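Local coordinates for protein AgaA (Rhizobium radiobacter, PDB 6HLX) that binds the opine agropinic acid as the solute-binding protein of an ABC transporter, consistent with delivering it for import into the bacterium, at residues L389-Y394 with L399-N404; A96-E101 with L133-I138. All blocks are in the same frame, centred on the assembly; numbering follows the deposited sequence.

Interaction 1 of 2, residues L389-Y394 with L399-N404; sequences LSNYYY and LVRTNN. With G9Z (agropinic acid), chain E; SO4 (sulfate ion), chain U.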
loop_
_atom_site.group_PDB
_atom_site.type_symbol
_atom_site.label_atom_id
_atom_site.label_comp_id
_atom_site.label_asym_id
_atom_site.label_seq_id
_atom_site.Cartn_x
_atom_site.Cartn_y
_atom_site.Cartn_z
ATOM N N LEU A 389 -4.755 9.521 5.846
ATOM C CA LEU A 389 -6.038 9.221 6.487
ATOM C C LEU A 389 -7.233 9.310 5.540
ATOM O O LEU A 389 -8.209 8.575 5.738
ATOM C CB LEU A 389 -6.238 10.140 7.706
ATOM C CG LEU A 389 -5.242 9.895 8.857
ATOM C CD1 LEU A 389 -5.196 11.109 9.832
ATOM C CD2 LEU A 389 -5.583 8.573 9.599
ATOM N N SER A 390 -7.203 10.239 4.544
ATOM C CA SER A 390 -8.369 10.386 3.646
ATOM C C SER A 390 -8.639 9.098 2.880
ATOM O O SER A 390 -9.791 8.728 2.675
ATOM C CB SER A 390 -8.158 11.511 2.643
ATOM O OG SER A 390 -8.455 12.758 3.241
ATOM N N ASN A 391 -7.563 8.415 2.471
ATOM C CA ASN A 391 -7.668 7.173 1.726
ATOM C C ASN A 391 -8.434 6.096 2.533
ATOM O O ASN A 391 -9.179 5.307 1.953
ATOM C CB ASN A 391 -6.278 6.705 1.321
ATOM C CG ASN A 391 -6.256 5.409 0.553
ATOM O OD1 ASN A 391 -7.023 5.186 -0.423
ATOM N ND2 ASN A 391 -5.389 4.525 0.990
ATOM N N TYR A 392 -8.296 6.127 3.879
ATOM C CA TYR A 392 -8.971 5.210 4.799
ATOM C C TYR A 392 -10.368 5.665 5.226
ATOM O O TYR A 392 -11.248 4.827 5.409
ATOM C CB TYR A 392 -8.096 5.035 6.074
ATOM C CG TYR A 392 -6.943 4.091 5.837
ATOM C CD1 TYR A 392 -5.812 4.497 5.121
ATOM C CD2 TYR A 392 -6.984 2.786 6.309
ATOM C CE1 TYR A 392 -4.785 3.601 4.827
ATOM C CE2 TYR A 392 -5.951 1.886 6.038
ATOM C CZ TYR A 392 -4.851 2.303 5.304
ATOM O OH TYR A 392 -3.880 1.387 4.986
ATOM N N TYR A 393 -10.552 6.980 5.466
ATOM C CA TYR A 393 -11.760 7.517 6.118
ATOM C C TYR A 393 -12.729 8.343 5.296
ATOM O O TYR A 393 -13.887 8.475 5.704
ATOM C CB TYR A 393 -11.323 8.383 7.321
ATOM C CG TYR A 393 -10.801 7.558 8.479
ATOM C CD1 TYR A 393 -9.467 7.157 8.528
ATOM C CD2 TYR A 393 -11.640 7.176 9.526
ATOM C CE1 TYR A 393 -8.985 6.368 9.572
ATOM C CE2 TYR A 393 -11.164 6.408 10.589
ATOM C CZ TYR A 393 -9.838 5.992 10.597
ATOM O OH TYR A 393 -9.357 5.229 11.635
ATOM N N TYR A 394 -12.260 8.995 4.221
ATOM C CA TYR A 394 -13.123 9.912 3.472
ATOM C C TYR A 394 -14.276 9.181 2.773
ATOM O O TYR A 394 -14.148 8.010 2.430
ATOM C CB TYR A 394 -12.288 10.644 2.409
ATOM C CG TYR A 394 -12.907 11.954 1.967
ATOM C CD1 TYR A 394 -12.806 13.095 2.756
ATOM C CD2 TYR A 394 -13.633 12.040 0.784
ATOM C CE1 TYR A 394 -13.390 14.298 2.368
ATOM C CE2 TYR A 394 -14.229 13.241 0.387
ATOM C CZ TYR A 394 -14.068 14.378 1.166
ATOM O OH TYR A 394 -14.629 15.577 0.787
ATOM N N LEU A 399 -16.580 5.001 -3.087
ATOM C CA LEU A 399 -16.840 4.534 -1.713
ATOM C C LEU A 399 -16.331 3.140 -1.398
ATOM O O LEU A 399 -16.431 2.709 -0.252
ATOM C CB LEU A 399 -18.342 4.644 -1.376
ATOM C CG LEU A 399 -18.871 6.086 -1.234
ATOM C CD1 LEU A 399 -20.413 6.112 -1.106
ATOM C CD2 LEU A 399 -18.206 6.799 -0.040
ATOM N N VAL A 400 -15.778 2.444 -2.390
ATOM C CA VAL A 400 -15.196 1.109 -2.195
ATOM C C VAL A 400 -13.747 1.233 -2.643
ATOM O O VAL A 400 -13.480 1.412 -3.820
ATOM C CB VAL A 400 -15.960 -0.017 -2.937
ATOM C CG1 VAL A 400 -15.235 -1.357 -2.779
ATOM C CG2 VAL A 400 -17.406 -0.114 -2.422
ATOM N N ARG A 401 -12.832 1.213 -1.689
ATOM C CA ARG A 401 -11.404 1.395 -1.968
ATOM C C ARG A 401 -10.583 0.266 -1.352
ATOM O O ARG A 401 -11.084 -0.478 -0.510
ATOM C CB ARG A 401 -10.922 2.775 -1.461
ATOM C CG ARG A 401 -11.774 3.940 -1.995
ATOM C CD ARG A 401 -11.239 5.322 -1.636
ATOM N NE ARG A 401 -11.183 5.574 -0.196
ATOM C CZ ARG A 401 -12.134 6.199 0.500
ATOM N NH1 ARG A 401 -11.959 6.452 1.791
ATOM N NH2 ARG A 401 -13.271 6.566 -0.090
ATOM N N THR A 402 -9.292 0.185 -1.708
ATOM C CA THR A 402 -8.455 -0.890 -1.168
ATOM C C THR A 402 -8.272 -0.826 0.365
ATOM O O THR A 402 -8.101 -1.875 0.973
ATOM C CB THR A 402 -7.050 -0.868 -1.842
ATOM O OG1 THR A 402 -6.453 0.427 -1.632
ATOM C CG2 THR A 402 -7.103 -1.233 -3.337
ATOM N N ASN A 403 -8.323 0.382 0.974
ATOM C CA ASN A 403 -8.021 0.591 2.398
ATOM C C ASN A 403 -9.182 1.063 3.265
ATOM O O ASN A 403 -8.990 1.201 4.470
ATOM C CB ASN A 403 -6.881 1.610 2.547
ATOM C CG ASN A 403 -5.536 1.089 2.114
ATOM O OD1 ASN A 403 -4.703 1.822 1.537
ATOM N ND2 ASN A 403 -5.280 -0.179 2.406
ATOM N N ASN A 404 -10.339 1.329 2.674
ATOM C CA ASN A 404 -11.448 1.872 3.481
ATOM C C ASN A 404 -12.460 0.813 3.942
ATOM O O ASN A 404 -12.334 -0.372 3.619
ATOM C CB ASN A 404 -12.154 3.030 2.738
ATOM C CG ASN A 404 -13.186 2.582 1.726
ATOM O OD1 ASN A 404 -13.016 1.552 1.069
ATOM N ND2 ASN A 404 -14.278 3.350 1.571
HETATM O OAM G9Z E . -0.159 -7.206 -0.967
HETATM C CAB G9Z E . -0.355 -7.723 0.141
HETATM C CAC G9Z E . -0.192 -9.104 0.379
HETATM C CB G9Z E . -0.516 -9.323 1.889
HETATM C CA G9Z E . -1.039 -7.983 2.379
HETATM C C G9Z E . -0.351 -7.562 3.562
HETATM O O G9Z E . 0.746 -6.951 3.442
HETATM N N G9Z E . -0.862 -7.070 1.203
HETATM C CAG G9Z E . -1.111 -5.577 1.242
HETATM C CAH G9Z E . -2.607 -5.285 1.110
HETATM O OAP G9Z E . -3.240 -5.847 2.259
HETATM C CAI G9Z E . -2.911 -3.786 1.032
HETATM O OAQ G9Z E . -1.950 -3.154 0.148
HETATM C CAJ G9Z E . -4.334 -3.515 0.437
HETATM O OAR G9Z E . -4.568 -2.096 0.379
HETATM C CAK G9Z E . -5.519 -4.228 1.132
HETATM O OAT G9Z E . -6.698 -4.113 0.311
HETATM C CAL G9Z E . -5.767 -3.713 2.558
HETATM O OAS G9Z E . -6.792 -4.507 3.197
HETATM O OXT G9Z E . -0.862 -7.856 4.677
HETATM S S SO4 U . -18.107 2.909 -5.650
HETATM O O1 SO4 U . -18.865 1.625 -5.628
HETATM O O2 SO4 U . -16.711 2.659 -5.308
HETATM O O3 SO4 U . -18.165 3.464 -7.007
HETATM O O4 SO4 U . -18.743 3.833 -4.717
HETATM O O HOH W 1 -7.423 2.952 -2.305
HETATM O O HOH W 2 -15.095 5.533 3.376
#

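Interaction 2 of 2, residues A96-E101 with L133-I138; sequences ASFRNE and LPESVI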
loop_
_atom_site.group_PDB
_atom_site.type_symbol
_atom_site.label_atom_id
_atom_site.label_comp_id
_atom_site.label_asym_id
_atom_site.label_seq_id
_atom_site.Cartn_x
_atom_site.Cartn_y
_atom_site.Cartn_z
ATOM N N ALA A 96 -8.948 2.725 -11.663
ATOM C CA ALA A 96 -7.840 3.248 -10.855
ATOM C C ALA A 96 -8.162 3.142 -9.378
ATOM O O ALA A 96 -9.207 3.644 -8.925
ATOM C CB ALA A 96 -7.550 4.694 -11.221
ATOM N N SER A 97 -7.256 2.506 -8.616
ATOM C CA SER A 97 -7.468 2.315 -7.177
ATOM C C SER A 97 -7.464 3.614 -6.362
ATOM O O SER A 97 -8.075 3.635 -5.280
ATOM C CB SER A 97 -6.424 1.354 -6.610
ATOM O OG SER A 97 -6.466 0.119 -7.314
ATOM N N PHE A 98 -6.720 4.658 -6.833
ATOM C CA PHE A 98 -6.584 5.906 -6.088
ATOM C C PHE A 98 -7.281 7.063 -6.755
ATOM O O PHE A 98 -6.922 8.225 -6.524
ATOM C CB PHE A 98 -5.107 6.208 -5.791
ATOM C CG PHE A 98 -4.506 5.169 -4.871
ATOM C CD1 PHE A 98 -4.714 5.235 -3.491
ATOM C CD2 PHE A 98 -3.772 4.101 -5.385
ATOM C CE1 PHE A 98 -4.184 4.260 -2.637
ATOM C CE2 PHE A 98 -3.248 3.116 -4.535
ATOM C CZ PHE A 98 -3.475 3.193 -3.166
ATOM N N ARG A 99 -8.314 6.755 -7.542
ATOM C CA ARG A 99 -9.089 7.812 -8.211
ATOM C C ARG A 99 -9.634 8.843 -7.176
ATOM O O ARG A 99 -9.597 10.044 -7.432
ATOM C CB ARG A 99 -10.273 7.191 -8.990
ATOM C CG ARG A 99 -11.271 8.239 -9.502
ATOM C CD ARG A 99 -12.221 7.684 -10.534
ATOM N NE ARG A 99 -13.006 6.544 -10.043
ATOM C CZ ARG A 99 -14.209 6.638 -9.468
ATOM N NH1 ARG A 99 -14.765 7.825 -9.264
ATOM N NH2 ARG A 99 -14.865 5.542 -9.103
ATOM N N ASN A 100 -10.133 8.378 -6.027
ATOM C CA ASN A 100 -10.715 9.311 -5.043
ATOM C C ASN A 100 -9.710 10.387 -4.606
ATOM O O ASN A 100 -10.070 11.567 -4.469
ATOM C CB ASN A 100 -11.199 8.555 -3.802
ATOM C CG ASN A 100 -12.554 9.000 -3.303
ATOM O OD1 ASN A 100 -13.459 9.302 -4.087
ATOM N ND2 ASN A 100 -12.735 9.027 -1.976
ATOM N N GLU A 101 -8.459 9.957 -4.387
ATOM C CA GLU A 101 -7.394 10.824 -3.859
ATOM C C GLU A 101 -6.853 11.793 -4.892
ATOM O O GLU A 101 -6.405 12.884 -4.531
ATOM C CB GLU A 101 -6.291 9.974 -3.214
ATOM C CG GLU A 101 -6.787 9.171 -2.008
ATOM C CD GLU A 101 -7.661 7.961 -2.302
ATOM O OE1 GLU A 101 -8.439 7.539 -1.418
ATOM O OE2 GLU A 101 -7.591 7.455 -3.441
ATOM N N LEU A 133 2.560 7.908 -5.810
ATOM C CA LEU A 133 2.072 6.522 -5.675
ATOM C C LEU A 133 2.632 5.643 -6.790
ATOM O O LEU A 133 2.697 6.101 -7.933
ATOM C CB LEU A 133 0.530 6.457 -5.775
ATOM C CG LEU A 133 -0.265 6.959 -4.576
ATOM C CD1 LEU A 133 -1.686 7.217 -4.999
ATOM C CD2 LEU A 133 -0.245 5.939 -3.410
ATOM N N PRO A 134 2.852 4.330 -6.545
ATOM C CA PRO A 134 3.264 3.439 -7.657
ATOM C C PRO A 134 2.170 3.426 -8.749
ATOM O O PRO A 134 2.449 3.137 -9.918
ATOM C CB PRO A 134 3.339 2.062 -6.975
ATOM C CG PRO A 134 3.697 2.411 -5.486
ATOM C CD PRO A 134 2.810 3.614 -5.244
ATOM N N GLU A 135 0.909 3.753 -8.357
ATOM C CA GLU A 135 -0.218 3.750 -9.307
ATOM C C GLU A 135 -0.336 5.068 -10.101
ATOM O O GLU A 135 -1.192 5.161 -10.998
ATOM C CB GLU A 135 -1.552 3.400 -8.573
ATOM C CG GLU A 135 -1.608 1.947 -8.074
ATOM C CD GLU A 135 -0.566 1.549 -7.034
ATOM O OE1 GLU A 135 -0.332 2.334 -6.086
ATOM O OE2 GLU A 135 0.036 0.457 -7.176
ATOM N N SER A 136 0.487 6.086 -9.760
ATOM C CA SER A 136 0.466 7.409 -10.429
ATOM C C SER A 136 1.619 7.554 -11.466
ATOM O O SER A 136 1.892 8.648 -11.972
ATOM C CB SER A 136 0.541 8.541 -9.393
ATOM O OG SER A 136 -0.593 8.478 -8.537
ATOM N N VAL A 137 2.257 6.430 -11.826
ATOM C CA VAL A 137 3.369 6.436 -12.787
ATOM C C VAL A 137 2.865 6.829 -14.164
ATOM O O VAL A 137 1.672 6.681 -14.445
ATOM C CB VAL A 137 4.135 5.088 -12.799
ATOM C CG1 VAL A 137 4.818 4.859 -11.443
ATOM C CG2 VAL A 137 3.200 3.934 -13.139
ATOM N N ILE A 138 3.777 7.321 -15.015
ATOM C CA ILE A 138 3.438 7.824 -16.351
ATOM C C ILE A 138 3.750 6.819 -17.435
ATOM O O ILE A 138 4.857 6.283 -17.480
ATOM C CB ILE A 138 4.170 9.183 -16.645
ATOM C CG1 ILE A 138 3.993 10.241 -15.506
ATOM C CG2 ILE A 138 3.766 9.774 -18.021
ATOM C CD1 ILE A 138 2.502 10.519 -15.126
#

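Interaction 1 of 2, residues L389-Y394 with L399-N404
Arg401 sets the edge of its guanidinium against two backbone oxygens at the end of helix 388-393. Side-on, NE and NH1 both donate to Asn391 O, with Arg401 NE at 3.0 Å; end-on, NH1 and NH2 share Tyr394 O, which lies 2.8 Å from Arg401 NH1. A bend at chi3 (-62°) turns the guanidinium so that both acceptors lie close to its plane. Within 399-404, the Asn404 side chain reaches back across the loop: its ND2, lying over one face of that guanidinium, donates almost straight to Leu399 O, and its OD1 accepts from Arg401 N. This is helix C-terminal capping by a side chain, from a loop that also lines the agropinic acid pocket of this periplasmic binding protein. Agropinic acid OAT donates to Thr402 O at 2.7 Å, and Asn403 ND2 is 2.9 Å from ligand atom OAR. Asn403 stacks on Tyr392: its amide lies nearly parallel to the ring (5°), with Asn403 CB 3.6 Å from the ring centroid in a CH-pi contact. Tyr392 OH is hydrogen-bonded to Leu380 O and Ser379 OG. Asn391 ND2 gives Asn403 OD1 a weak bond, and a water donates to Asn391 OD1 and accepts from Thr402 OG1.

Interaction 2 of 2, residues A96-E101 with L133-I138
Phe98 meets Leu133 with one face of its ring and Glu135 along its CD2-CE2 side, and these three buried side chains make up the whole contact. Leu133 CD1 lies over the face near the CB end of the ring, 3.5 Å from Phe98 CG and 3.9 Å from the ring centroid, a CH-pi contact 29° off the normal; Leu133 CD2 sits above the same ring, over its centre. Glu135 folds back at chi2 (63°), which brings its carboxylate beside the aromatic group: Glu135 OE1 is 3.4 Å from Phe98 CE2, approaching obliquely, with the two planes 39° apart. Phe98 occupies the N-cap position of helix 99-102, within the type I turn Ala96-Arg99 that leads into the helix, while Leu133 and Glu135 belong to the loop between helices 127-131 and 141-146. Ser136 N bonds to Leu133 O at 2.9 Å within that loop. The chain between the two segments passes through strands 105-110 and 115-120, neighbours in the antiparallel sheet, before helix 127-131 returns it. Both oxygens of Glu135 have partners on helix 23-32, OE1 in a salt bridge with Arg26 and OE2 with Lys29; Arg26 also packs on Phe98. Apolar packing of Leu133 on the ring joins the segments, with the Glu135 carboxylate in van der Waals contact at the CD2-CE2 side; paired with two cations, this buried carboxylate is likely to remain ionised.

Interactions 1 and 2 lie with their centres about 13 Å apart and touch where the 96-101 segment faces the end of helix 388-393. Glu101 OE1 comes to 2.9 Å from Asn391 OD1 and to 3.6 Å from Arg401 NE, the latter a long, weak ion pair, while Phe98 CE1 packs 3.7 Å from Asn391 OD1. Asn391 and Arg401, which tie interaction 1 together, therefore also meet interaction 2. Thr402 and Asn403 of interaction 1 belong to the agropinic acid pocket; in interaction 2 the nearest atoms of the Phe98 side chain and the ligand are about 6 Å apart. This direct meeting close to bound ligand is consistent with the closed, ligand-bound state of a periplasmic binding protein.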